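Local coordinates for indole-3-pyruvate decarboxylase (PDB 2NXW), which catalyses the decarboxylation of indole-3-pyruvate to indole-3-acetaldehyde with thiamine diphosphate and a metal ion, a step in auxin biosynthesis, at residues 151-156 / 179-184; 164-169 / 193-198; 44-49 / 118-123; 110-115 / 174-179; 22-27 / 48-53. All blocks are in the same frame, centred on the assembly; numbering follows the deposited sequence.

Contact 1: 151-156 / 179-184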
# COMPACT_ATOMS: atom_id res chain seq x y z
N ALA A 151 18.37 -5.70 6.98
CA ALA A 151 18.76 -6.90 6.26
C ALA A 151 18.23 -8.09 7.03
O ALA A 151 18.09 -8.03 8.26
CB ALA A 151 20.28 -6.98 6.14
N GLN A 152 17.95 -9.18 6.32
CA GLN A 152 17.43 -10.38 6.93
C GLN A 152 17.99 -11.61 6.24
O GLN A 152 18.39 -11.55 5.07
CB GLN A 152 15.91 -10.47 6.79
CG GLN A 152 15.10 -9.23 7.13
CD GLN A 152 15.13 -8.19 6.02
OE1 GLN A 152 15.07 -8.53 4.83
NE2 GLN A 152 15.21 -6.92 6.41
N ALA A 153 18.01 -12.73 6.95
CA ALA A 153 18.44 -13.98 6.35
C ALA A 153 17.87 -15.15 7.12
O ALA A 153 17.75 -15.11 8.34
CB ALA A 153 19.97 -14.08 6.32
N ARG A 154 17.46 -16.18 6.38
CA ARG A 154 16.99 -17.41 6.98
C ARG A 154 18.17 -18.34 6.75
O ARG A 154 18.53 -18.62 5.61
CB ARG A 154 15.75 -17.95 6.27
CG ARG A 154 15.35 -19.32 6.79
CD ARG A 154 14.09 -19.87 6.15
NE ARG A 154 13.87 -21.24 6.60
CZ ARG A 154 12.78 -21.95 6.34
NH1 ARG A 154 11.79 -21.43 5.63
NH2 ARG A 154 12.68 -23.20 6.80
N LEU A 155 18.80 -18.79 7.83
CA LEU A 155 19.96 -19.65 7.73
C LEU A 155 19.54 -21.12 7.63
O LEU A 155 19.76 -21.92 8.54
CB LEU A 155 20.88 -19.42 8.93
CG LEU A 155 21.27 -17.95 9.15
CD1 LEU A 155 22.20 -17.84 10.35
CD2 LEU A 155 21.95 -17.40 7.90
N ASP A 156 18.94 -21.46 6.49
CA ASP A 156 18.45 -22.81 6.25
C ASP A 156 19.32 -23.64 5.30
O ASP A 156 18.93 -24.73 4.89
CB ASP A 156 17.02 -22.77 5.71
CG ASP A 156 16.90 -21.94 4.44
OD1 ASP A 156 17.94 -21.63 3.81
OD2 ASP A 156 15.76 -21.61 4.06
N VAL A 179 19.10 -6.02 12.41
CA VAL A 179 19.01 -7.03 11.36
C VAL A 179 18.33 -8.26 11.95
O VAL A 179 18.24 -8.41 13.18
CB VAL A 179 20.39 -7.41 10.79
CG1 VAL A 179 20.96 -6.24 10.01
CG2 VAL A 179 21.34 -7.83 11.92
N TYR A 180 17.86 -9.15 11.08
CA TYR A 180 17.13 -10.34 11.48
C TYR A 180 17.70 -11.65 10.93
O TYR A 180 17.92 -11.78 9.73
CB TYR A 180 15.68 -10.18 11.00
CG TYR A 180 14.77 -11.35 11.30
CD1 TYR A 180 14.40 -11.64 12.60
CD2 TYR A 180 14.27 -12.16 10.27
CE1 TYR A 180 13.55 -12.70 12.89
CE2 TYR A 180 13.42 -13.22 10.55
CZ TYR A 180 13.07 -13.49 11.86
OH TYR A 180 12.25 -14.56 12.13
N LEU A 181 17.94 -12.60 11.83
CA LEU A 181 18.46 -13.91 11.44
C LEU A 181 17.50 -14.96 12.00
O LEU A 181 17.23 -14.98 13.20
CB LEU A 181 19.86 -14.15 12.01
CG LEU A 181 20.96 -13.26 11.41
CD1 LEU A 181 22.28 -13.48 12.16
CD2 LEU A 181 21.13 -13.60 9.92
N GLU A 182 17.00 -15.82 11.12
CA GLU A 182 16.06 -16.87 11.49
C GLU A 182 16.81 -18.19 11.33
O GLU A 182 17.35 -18.47 10.26
CB GLU A 182 14.85 -16.77 10.55
CG GLU A 182 13.67 -17.64 10.87
CD GLU A 182 12.50 -17.31 9.97
OE1 GLU A 182 11.83 -16.27 10.19
OE2 GLU A 182 12.25 -18.08 9.02
N ILE A 183 16.86 -18.99 12.39
CA ILE A 183 17.59 -20.25 12.35
C ILE A 183 16.73 -21.48 12.62
O ILE A 183 16.32 -21.72 13.76
CB ILE A 183 18.76 -20.25 13.38
CG1 ILE A 183 19.62 -19.00 13.21
CG2 ILE A 183 19.61 -21.51 13.20
CD1 ILE A 183 20.77 -18.90 14.19
N PRO A 184 16.43 -22.28 11.58
CA PRO A 184 15.62 -23.49 11.76
C PRO A 184 16.33 -24.33 12.83
O PRO A 184 17.55 -24.46 12.81
CB PRO A 184 15.67 -24.14 10.37
CG PRO A 184 15.75 -22.96 9.45
CD PRO A 184 16.75 -22.06 10.16
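Arg154 and Glu182 come off the same face of two neighbouring parallel strands and cross at a slant, their guanidinium and carboxylate planes 55° apart. The aliphatic part of Arg154 does the touching, CD 3.9 Å from Glu182 OE2; NE stays beyond salt-bridge range, so any attraction is long-range. The arginine runs extended past Pro184, whose CG sits at the guanidinium edge, and NE pairs through charge alone with Asp156 OD2 at 3.2 Å. Glu182, CG trans to the backbone N (chi1 -172°), stands straight out from the sheet, and the Tyr180 ring leans along the strand to bring its OH to OE1. The bond is 2.6 Å, on the anti lone pair and in the ring plane; Gln141 also bonds that hydroxyl. An alanine at Glu182 is likely to leave the Tyr180 hydroxyl without this acceptor and open a gap beside the aliphatic part of Arg154. Gln152 presents CB to the Tyr180 ring edge, but its amide oxygen turns off to Lys160 of a second subunit and its NE2 to Thr149.

On the opposite face Ala153 CB meets Leu181 CD2 at 3.8 Å, and Leu155 CD1 reaches Ile183 CG1 at 4.0 Å. Four backbone bonds join the two segments, from Tyr180 N to Ala151 O through to Leu155 N to Glu182 O (2.8 Å). At this sheet edge helix 161-175 makes the beta-alpha-beta crossover from 152-154 to 179-184. The chemistry is two-sided: Ala151, Ala153 and Val179 pack on helix 161-175, and the other face carries a polar network.

Contact 2: 164-169 / 193-198; sequences EIARVL and EPVGDD
Val195 fits its two methyls against Ile165 and Ala166, on the outer side of helix 161-175, the crossover helix of a beta-alpha-beta unit; the loop after strand 179-184 runs back over it. The valine has CG1 trans to its own N (chi1 178°), which sets CG1 between Ala166 CB and Ile165 CG2, 3.9 Å from each, while CG2 meets the isoleucine. Ile165 receives that CG2 with two branches, its own CG2 and the terminal CD1, each at 3.9 Å, because its extended outer bond (chi2 170°) carries CD1 out to it; the two side chains cross at about a right angle. Ala30 and Leu27 of helix 23-33 pack against Val195 and Ile165 in turn.

Farther along, the loop closes on Ala166 by backbone. Its CB sits 3.6 Å from Asp197 O. Asp198 tucks its carboxylate beside the helix, but no bond to 164-169 holds it: OD1 is salt-bridged to Arg34 and OD2 to Arg173. Arg34 also takes Gly196 O, so one arginine ties the loop at two places.

Across the helix from the loop, Arg167 grips Glu164 side-on, NH2 to OE1 at 2.8 Å and NE to OE2 at 3.0 Å, both oxygens in the guanidinium plane, though the nitrogens come from above the carboxylate plane. The same NH2 bonds Gln152 O, and Val168 CG2 rests 3.5 Å above the guanidinium, toward its rim.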
# COMPACT_ATOMS: atom_id res chain seq x y z
N GLU A 164 25.93 -15.49 4.26
CA GLU A 164 24.73 -14.78 4.65
C GLU A 164 24.93 -14.06 5.98
O GLU A 164 24.51 -12.92 6.14
CB GLU A 164 23.54 -15.74 4.72
CG GLU A 164 23.00 -16.06 3.34
CD GLU A 164 22.40 -14.84 2.65
OE1 GLU A 164 21.21 -14.55 2.89
OE2 GLU A 164 23.12 -14.16 1.90
N ILE A 165 25.58 -14.72 6.93
CA ILE A 165 25.85 -14.08 8.21
C ILE A 165 26.73 -12.84 7.99
O ILE A 165 26.44 -11.76 8.51
CB ILE A 165 26.56 -15.06 9.17
CG1 ILE A 165 25.59 -16.15 9.59
CG2 ILE A 165 27.10 -14.32 10.40
CD1 ILE A 165 26.25 -17.30 10.34
N ALA A 166 27.80 -12.99 7.22
CA ALA A 166 28.67 -11.85 6.97
C ALA A 166 27.91 -10.72 6.28
O ALA A 166 28.10 -9.54 6.60
CB ALA A 166 29.87 -12.27 6.11
N ARG A 167 27.03 -11.07 5.35
CA ARG A 167 26.26 -10.05 4.64
C ARG A 167 25.32 -9.30 5.59
O ARG A 167 25.27 -8.07 5.59
CB ARG A 167 25.43 -10.68 3.51
CG ARG A 167 24.50 -9.68 2.81
CD ARG A 167 23.63 -10.34 1.74
NE ARG A 167 22.63 -11.27 2.27
CZ ARG A 167 21.51 -10.89 2.88
NH1 ARG A 167 21.24 -9.61 3.04
NH2 ARG A 167 20.65 -11.81 3.30
N VAL A 168 24.58 -10.05 6.39
CA VAL A 168 23.63 -9.44 7.30
C VAL A 168 24.29 -8.66 8.43
O VAL A 168 23.87 -7.53 8.73
CB VAL A 168 22.67 -10.51 7.86
CG1 VAL A 168 21.75 -9.91 8.92
CG2 VAL A 168 21.83 -11.07 6.71
N LEU A 169 25.32 -9.22 9.06
CA LEU A 169 25.99 -8.50 10.13
C LEU A 169 26.69 -7.29 9.53
O LEU A 169 26.80 -6.24 10.17
CB LEU A 169 27.00 -9.38 10.85
CG LEU A 169 26.41 -10.61 11.54
CD1 LEU A 169 27.48 -11.25 12.40
CD2 LEU A 169 25.20 -10.20 12.41
N GLU A 193 31.47 -23.55 7.56
CA GLU A 193 32.81 -22.99 7.55
C GLU A 193 32.76 -21.67 8.31
O GLU A 193 31.68 -21.10 8.51
CB GLU A 193 33.29 -22.79 6.11
CG GLU A 193 33.52 -24.12 5.38
CD GLU A 193 34.25 -23.96 4.07
OE1 GLU A 193 35.43 -23.53 4.09
OE2 GLU A 193 33.66 -24.26 3.01
N PRO A 194 33.91 -21.17 8.77
CA PRO A 194 33.96 -19.91 9.52
C PRO A 194 33.43 -18.71 8.73
O PRO A 194 33.56 -18.65 7.51
CB PRO A 194 35.44 -19.76 9.86
CG PRO A 194 35.92 -21.19 9.93
CD PRO A 194 35.24 -21.81 8.74
N VAL A 195 32.82 -17.77 9.45
CA VAL A 195 32.29 -16.57 8.82
C VAL A 195 33.43 -15.59 8.52
O VAL A 195 34.25 -15.30 9.39
CB VAL A 195 31.26 -15.87 9.74
CG1 VAL A 195 30.76 -14.59 9.09
CG2 VAL A 195 30.10 -16.81 10.01
N GLY A 196 33.48 -15.10 7.29
CA GLY A 196 34.53 -14.16 6.91
C GLY A 196 34.18 -12.72 7.27
O GLY A 196 33.31 -12.48 8.10
N ASP A 197 34.86 -11.77 6.63
CA ASP A 197 34.63 -10.35 6.90
C ASP A 197 33.41 -9.80 6.19
O ASP A 197 32.89 -10.41 5.25
CB ASP A 197 35.84 -9.51 6.49
CG ASP A 197 37.10 -9.88 7.23
OD1 ASP A 197 37.01 -10.32 8.40
OD2 ASP A 197 38.19 -9.72 6.65
N ASP A 198 32.95 -8.63 6.63
CA ASP A 198 31.79 -8.00 6.01
C ASP A 198 32.08 -7.70 4.55
O ASP A 198 33.19 -7.28 4.19
CB ASP A 198 31.46 -6.64 6.65
CG ASP A 198 31.13 -6.72 8.13
OD1 ASP A 198 30.82 -7.82 8.64
OD2 ASP A 198 31.19 -5.65 8.77

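Contact 3: 44-49 / 118-123; sequences GDFALP and GAPGTT
Ala47 N bonds back to Gly44 O at 2.9 Å, and this short bond sets the 3-10 turn that delivers Phe46 and Ala47 to the end of strand 113-119. What meets across the contact is then apolar. The Phe46 ring lies against Pro120: CG of the proline sits over one face, 4.0 Å from the ring centroid and 18° off its normal, a CH-pi contact displaced toward the rim where CZ and CE2 are. Pro120 CA comes to 3.6 Å from CD2, and the backbone N of Pro120 also lies over a face of the ring. The phenyl group reaches this place because CG is trans to its own carbonyl carbon (chi1 -67°), which throws the ring out past Ala119 while CB rests 3.8 Å from Ala119 N. A serine in place of Phe46 would probably take the phenyl face from Pro120 CG, leaving Tyr92 as a remaining neighbour, and open a gap beside the Ala119 backbone.

Gly118 lies next to Ala47, their CA atoms 4.2 Å apart, and a side chain there would run into Phe46 O and Ala47 CA; the glycine is what lets the turn come so near the strand.

Gly44 touches the thiamine diphosphate, so the turn begins at the cofactor pocket. From there it leads into helix 48-57, Leu48 O of which is bonded by Gln486 of a neighbouring subunit, while Tyr92 packs on both Phe46 and Pro120. Behind, Gly118 and Ala119 finish strand 113-119, which has strands 86-90 and 179-184 as neighbours in the domain's sheet.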
# COMPACT_ATOMS: atom_id res chain seq x y z
N GLY A 44 12.58 -20.83 23.99
CA GLY A 44 11.31 -21.45 23.67
C GLY A 44 11.65 -22.73 22.94
O GLY A 44 12.81 -22.93 22.57
N ASP A 45 10.67 -23.60 22.73
CA ASP A 45 10.91 -24.86 22.04
C ASP A 45 11.82 -24.79 20.82
O ASP A 45 12.84 -25.49 20.75
CB ASP A 45 9.57 -25.48 21.61
CG ASP A 45 8.83 -26.12 22.76
OD1 ASP A 45 8.92 -25.60 23.89
OD2 ASP A 45 8.15 -27.13 22.53
N PHE A 46 11.46 -23.95 19.85
CA PHE A 46 12.24 -23.85 18.63
C PHE A 46 13.63 -23.27 18.81
O PHE A 46 14.51 -23.49 17.97
CB PHE A 46 11.46 -23.04 17.58
CG PHE A 46 10.22 -23.74 17.08
CD1 PHE A 46 8.96 -23.16 17.24
CD2 PHE A 46 10.30 -24.98 16.45
CE1 PHE A 46 7.81 -23.81 16.79
CE2 PHE A 46 9.16 -25.64 16.00
CZ PHE A 46 7.91 -25.05 16.17
N ALA A 47 13.85 -22.56 19.90
CA ALA A 47 15.15 -21.96 20.16
C ALA A 47 16.00 -22.72 21.18
O ALA A 47 17.13 -22.32 21.43
CB ALA A 47 14.97 -20.51 20.64
N LEU A 48 15.47 -23.80 21.76
CA LEU A 48 16.24 -24.53 22.77
C LEU A 48 17.62 -25.00 22.31
O LEU A 48 18.60 -24.80 23.02
CB LEU A 48 15.41 -25.70 23.32
CG LEU A 48 14.37 -25.28 24.36
CD1 LEU A 48 13.48 -26.46 24.73
CD2 LEU A 48 15.07 -24.73 25.59
N PRO A 49 17.72 -25.62 21.12
CA PRO A 49 19.04 -26.06 20.66
C PRO A 49 20.05 -24.92 20.57
O PRO A 49 21.23 -25.08 20.91
CB PRO A 49 18.73 -26.69 19.31
CG PRO A 49 17.36 -27.28 19.53
CD PRO A 49 16.65 -26.15 20.25
N GLY A 118 14.67 -18.49 16.77
CA GLY A 118 14.64 -19.91 16.48
C GLY A 118 13.49 -20.06 15.49
O GLY A 118 12.67 -19.15 15.32
N ALA A 119 13.41 -21.21 14.82
CA ALA A 119 12.34 -21.43 13.86
C ALA A 119 12.16 -22.92 13.66
O ALA A 119 13.03 -23.72 14.05
CB ALA A 119 12.69 -20.77 12.53
N PRO A 120 11.03 -23.33 13.08
CA PRO A 120 10.78 -24.76 12.85
C PRO A 120 11.90 -25.33 11.97
O PRO A 120 12.49 -24.60 11.17
CB PRO A 120 9.43 -24.76 12.13
CG PRO A 120 8.74 -23.55 12.70
CD PRO A 120 9.86 -22.52 12.71
N GLY A 121 12.17 -26.62 12.13
CA GLY A 121 13.20 -27.26 11.32
C GLY A 121 12.84 -27.20 9.85
O GLY A 121 11.66 -27.13 9.50
N THR A 122 13.84 -27.23 8.98
CA THR A 122 13.60 -27.14 7.54
C THR A 122 12.70 -28.23 6.96
O THR A 122 12.14 -28.06 5.89
CB THR A 122 14.91 -27.16 6.74
OG1 THR A 122 15.60 -28.39 6.99
CG2 THR A 122 15.79 -25.99 7.13
N THR A 123 12.56 -29.34 7.67
CA THR A 123 11.70 -30.41 7.17
C THR A 123 10.41 -30.55 7.96
O THR A 123 9.73 -31.57 7.87
CB THR A 123 12.44 -31.76 7.16
OG1 THR A 123 12.79 -32.13 8.50
CG2 THR A 123 13.70 -31.66 6.32

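Contact 4: 110-115 / 174-179; sequences KSPVVV and AQSRPV. Unlike the reference sequence in segment 174-179: Gln175 (reference Leu).
The guanidinium of Arg177 has Lys110 CD over the centre of one face, 3.4 Å above its plane, with CG of the lysine a little to the side near NH1. NH1 hydrogen-bonds Tyr107 O and NH2 is salt-bridged to Asp322. Lys110 is folded twice to lie there, at chi2 (-87°) and chi3 (-78°), and its NZ then turns to Gln175 O at 2.8 Å, meeting it from above the carbonyl plane. NZ is also salt-bridged to Asp322 and Glu232, and Asp322 serves both basic side chains, which probably offsets their closeness.

At the backbone, Lys110 is the C-prime residue of the Schellman motif that ends helix 100-108, and Ser176, also with positive phi, leaves helix 161-175. The two turns meet where Ser176 OG donates to Lys110 O at 2.8 Å, again from above the carbonyl plane. The two helices lead into adjacent strands, 113-119 and 179-184, of the parallel sheet in the N-terminal thiamine diphosphate-binding domain. Val179 N bonds Val113 O at 3.0 Å and Val115 N bonds Val179 O at 2.9 Å, putting 113-119 and 179-184 in parallel register.

Between the turns and the strands, Pro178 lays CG and CD against Ser111 O, each at 3.3 Å. Val114 and Val179 stand side by side on one face, CG2 to CG2 at 3.9 Å, with Val168 and Leu169 of helix 161-175 above them.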
# COMPACT_ATOMS: atom_id res chain seq x y z
N LYS A 110 18.88 4.24 15.25
CA LYS A 110 20.14 3.77 14.66
C LYS A 110 21.02 2.92 15.56
O LYS A 110 22.21 3.18 15.70
CB LYS A 110 20.93 4.99 14.15
CG LYS A 110 20.26 5.73 12.98
CD LYS A 110 20.64 5.16 11.62
CE LYS A 110 22.03 5.63 11.21
NZ LYS A 110 22.39 5.22 9.81
N SER A 111 20.43 1.88 16.15
CA SER A 111 21.17 0.98 17.04
C SER A 111 21.11 -0.41 16.40
O SER A 111 20.02 -0.96 16.18
CB SER A 111 20.54 0.95 18.43
OG SER A 111 21.30 0.13 19.30
N PRO A 112 22.28 -1.00 16.10
CA PRO A 112 22.34 -2.32 15.47
C PRO A 112 22.11 -3.53 16.34
O PRO A 112 23.06 -4.17 16.81
CB PRO A 112 23.73 -2.31 14.83
CG PRO A 112 24.54 -1.62 15.86
CD PRO A 112 23.63 -0.44 16.29
N VAL A 113 20.84 -3.84 16.56
CA VAL A 113 20.47 -5.01 17.33
C VAL A 113 20.32 -6.18 16.38
O VAL A 113 19.58 -6.10 15.40
CB VAL A 113 19.13 -4.81 18.09
CG1 VAL A 113 18.68 -6.13 18.71
CG2 VAL A 113 19.29 -3.74 19.17
N VAL A 114 21.07 -7.25 16.64
CA VAL A 114 20.98 -8.45 15.83
C VAL A 114 19.93 -9.35 16.47
O VAL A 114 20.13 -9.87 17.57
CB VAL A 114 22.34 -9.19 15.78
CG1 VAL A 114 22.21 -10.48 14.97
CG2 VAL A 114 23.42 -8.29 15.19
N VAL A 115 18.80 -9.50 15.79
CA VAL A 115 17.73 -10.35 16.28
C VAL A 115 17.95 -11.75 15.75
O VAL A 115 18.10 -11.93 14.53
CB VAL A 115 16.37 -9.84 15.77
CG1 VAL A 115 15.24 -10.79 16.22
CG2 VAL A 115 16.13 -8.43 16.29
N ALA A 174 27.10 -1.39 8.57
CA ALA A 174 27.19 -0.36 7.54
C ALA A 174 26.15 0.74 7.69
O ALA A 174 26.41 1.88 7.33
CB ALA A 174 27.10 -0.98 6.15
N GLN A 175 24.98 0.39 8.22
CA GLN A 175 23.93 1.39 8.36
C GLN A 175 23.51 1.62 9.80
O GLN A 175 22.64 2.44 10.06
CB GLN A 175 22.72 1.02 7.51
CG GLN A 175 22.96 1.19 6.01
CD GLN A 175 23.02 2.65 5.56
OE1 GLN A 175 23.44 3.54 6.32
NE2 GLN A 175 22.62 2.91 4.32
N SER A 176 24.11 0.88 10.73
CA SER A 176 23.79 1.02 12.15
C SER A 176 22.29 0.87 12.43
O SER A 176 21.67 1.74 13.04
CB SER A 176 24.30 2.38 12.67
OG SER A 176 24.33 2.40 14.09
N ARG A 177 21.73 -0.24 11.96
CA ARG A 177 20.31 -0.54 12.16
C ARG A 177 20.20 -2.03 12.48
O ARG A 177 21.09 -2.81 12.17
CB ARG A 177 19.51 -0.30 10.89
CG ARG A 177 19.69 1.05 10.23
CD ARG A 177 18.55 1.97 10.56
NE ARG A 177 18.50 3.11 9.66
CZ ARG A 177 17.83 4.23 9.91
NH1 ARG A 177 17.15 4.34 11.05
NH2 ARG A 177 17.84 5.24 9.05
N PRO A 178 19.09 -2.44 13.08
CA PRO A 178 18.88 -3.85 13.44
C PRO A 178 18.78 -4.75 12.21
O PRO A 178 18.42 -4.29 11.12
CB PRO A 178 17.55 -3.84 14.19
CG PRO A 178 17.43 -2.46 14.70
CD PRO A 178 18.00 -1.60 13.60
N VAL A 179 19.10 -6.02 12.41
CA VAL A 179 19.01 -7.03 11.36
C VAL A 179 18.33 -8.26 11.95
O VAL A 179 18.24 -8.41 13.18
CB VAL A 179 20.39 -7.41 10.79
CG1 VAL A 179 20.96 -6.24 10.01
CG2 VAL A 179 21.34 -7.83 11.92

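Contact 5: 22-27 / 48-53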
# COMPACT_ATOMS: atom_id res chain seq x y z
N LYS A 22 29.74 -25.81 14.61
CA LYS A 22 28.29 -25.75 14.45
C LYS A 22 27.90 -24.37 13.94
O LYS A 22 28.55 -23.38 14.25
CB LYS A 22 27.60 -25.96 15.80
CG LYS A 22 27.90 -27.29 16.48
CD LYS A 22 27.27 -27.35 17.86
CE LYS A 22 27.51 -28.70 18.52
NZ LYS A 22 28.97 -28.99 18.62
N LEU A 23 26.83 -24.32 13.16
CA LEU A 23 26.35 -23.05 12.63
C LEU A 23 26.15 -22.03 13.76
O LEU A 23 26.58 -20.89 13.65
CB LEU A 23 25.03 -23.27 11.87
CG LEU A 23 24.44 -22.07 11.15
CD1 LEU A 23 23.55 -22.55 10.00
CD2 LEU A 23 23.64 -21.23 12.13
N ALA A 24 25.51 -22.45 14.85
CA ALA A 24 25.27 -21.53 15.97
C ALA A 24 26.59 -21.00 16.55
O ALA A 24 26.68 -19.82 16.89
CB ALA A 24 24.47 -22.23 17.07
N GLU A 25 27.60 -21.86 16.64
CA GLU A 25 28.91 -21.46 17.17
C GLU A 25 29.56 -20.45 16.24
O GLU A 25 30.16 -19.46 16.68
CB GLU A 25 29.83 -22.68 17.31
CG GLU A 25 29.28 -23.81 18.17
CD GLU A 25 30.24 -25.00 18.29
OE1 GLU A 25 30.65 -25.58 17.24
OE2 GLU A 25 30.58 -25.38 19.43
N ALA A 26 29.47 -20.70 14.93
CA ALA A 26 30.04 -19.81 13.93
C ALA A 26 29.40 -18.43 14.03
O ALA A 26 30.07 -17.41 13.89
CB ALA A 26 29.84 -20.38 12.54
N LEU A 27 28.09 -18.40 14.26
CA LEU A 27 27.38 -17.14 14.38
C LEU A 27 27.81 -16.39 15.65
O LEU A 27 28.10 -15.19 15.60
CB LEU A 27 25.87 -17.38 14.41
CG LEU A 27 24.99 -16.17 14.73
CD1 LEU A 27 25.22 -15.05 13.73
CD2 LEU A 27 23.53 -16.60 14.72
N LEU A 48 15.47 -23.80 21.76
CA LEU A 48 16.24 -24.53 22.77
C LEU A 48 17.62 -25.00 22.31
O LEU A 48 18.60 -24.80 23.02
CB LEU A 48 15.41 -25.70 23.32
CG LEU A 48 14.37 -25.28 24.36
CD1 LEU A 48 13.48 -26.46 24.73
CD2 LEU A 48 15.07 -24.73 25.59
N PRO A 49 17.72 -25.62 21.12
CA PRO A 49 19.04 -26.06 20.66
C PRO A 49 20.05 -24.92 20.57
O PRO A 49 21.23 -25.08 20.91
CB PRO A 49 18.73 -26.69 19.31
CG PRO A 49 17.36 -27.28 19.53
CD PRO A 49 16.65 -26.15 20.25
N PHE A 50 19.61 -23.75 20.10
CA PHE A 50 20.49 -22.60 19.98
C PHE A 50 20.94 -22.10 21.36
O PHE A 50 22.12 -21.79 21.56
CB PHE A 50 19.78 -21.46 19.23
CG PHE A 50 20.62 -20.22 19.08
CD1 PHE A 50 21.68 -20.19 18.19
CD2 PHE A 50 20.37 -19.11 19.87
CE1 PHE A 50 22.49 -19.05 18.08
CE2 PHE A 50 21.16 -17.98 19.77
CZ PHE A 50 22.23 -17.94 18.88
N PHE A 51 20.02 -22.03 22.32
CA PHE A 51 20.40 -21.56 23.64
C PHE A 51 21.35 -22.55 24.31
O PHE A 51 22.20 -22.14 25.11
CB PHE A 51 19.15 -21.33 24.51
CG PHE A 51 18.53 -19.97 24.34
CD1 PHE A 51 17.95 -19.61 23.12
CD2 PHE A 51 18.50 -19.07 25.40
CE1 PHE A 51 17.36 -18.36 22.96
CE2 PHE A 51 17.90 -17.81 25.25
CZ PHE A 51 17.33 -17.46 24.03
N LYS A 52 21.23 -23.83 23.97
CA LYS A 52 22.10 -24.87 24.53
C LYS A 52 23.52 -24.60 24.07
O LYS A 52 24.46 -24.66 24.87
CB LYS A 52 21.66 -26.26 24.06
CG LYS A 52 22.59 -27.39 24.51
CD LYS A 52 22.03 -28.74 24.10
CE LYS A 52 23.00 -29.87 24.46
NZ LYS A 52 22.42 -31.21 24.16
N VAL A 53 23.70 -24.30 22.79
CA VAL A 53 25.04 -24.01 22.28
C VAL A 53 25.58 -22.76 22.96
O VAL A 53 26.73 -22.71 23.38
CB VAL A 53 25.03 -23.80 20.75
CG1 VAL A 53 26.41 -23.34 20.27
CG2 VAL A 53 24.65 -25.11 20.05
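Ala24 faces Phe50 and Val53 across two helices, 23-33 and 48-57, whose short segments cross at -56° with their axes 9.7 Å apart. The apolar packing is built on that alanine. Its CB is 3.6 Å from Phe50 CD1 and 3.9 Å from Val53 CG1, so it sits in the space between the two larger side chains one turn apart. Phe50 reaches it because CG is trans to the backbone N (chi1 179°), which sends the ring toward the other helix; past Ala24 its CE1 goes on to Leu27 CD2, a looser touch. Val53 offers its two methyls to different neighbours: CG1 meets Glu25 CG at 3.6 Å, the two side chains at about a right angle, and CG2 meets the aliphatic stem of Lys22 at CD, 4.1 Å away.

The polar interactions stay within one helix. Lys22 is the N-cap of helix 23-33, and the carboxylate of the third helical residue receives its backbone N-H: Lys22 N to Glu25 OE1 is 2.8 Å and nearly straight (169°). That bond holds the glutamate's carboxylate back over the helix start and leaves CG to meet Val53.

Leu27 also packs on Leu181 and Ile183 of the sheet, and Phe50 on Ala89 of strand 86-90, so both helices lie on the sheet they share. Farther out, Lys52 is salt-bridged to Glu488 of a neighbouring subunit. Since the two segments meet through carbon alone, shape fit probably governs how they seat against each other, while hydrogen bonding acts at the helix start and a salt bridge at the subunit boundary.

How the contacts relate
The five contacts gather on the N-terminal domain's parallel sheet and the helices that cover it, with centres 11 to 23 Å apart. Along the chain contact 5 closes first; contact 3 shares Leu48 and Pro49 of helix 48-57 with it and crosses contact 4; contacts 1, 2 and 4 interleave, since each uses a piece of the unit 152-154, 161-175, 179-184. Contacts 1 and 4 share Val179 and pair strand 179-184 with both its neighbours. Leu27 of contact 5 packs on Ile183 and Ile165, joining helix 23-33 to contacts 1 and 2. Contact 3 lies nearest the cofactor, and contacts 3 and 5 both touch a neighbouring subunit, which puts the turn at Gly44 and helix 48-57 between the two.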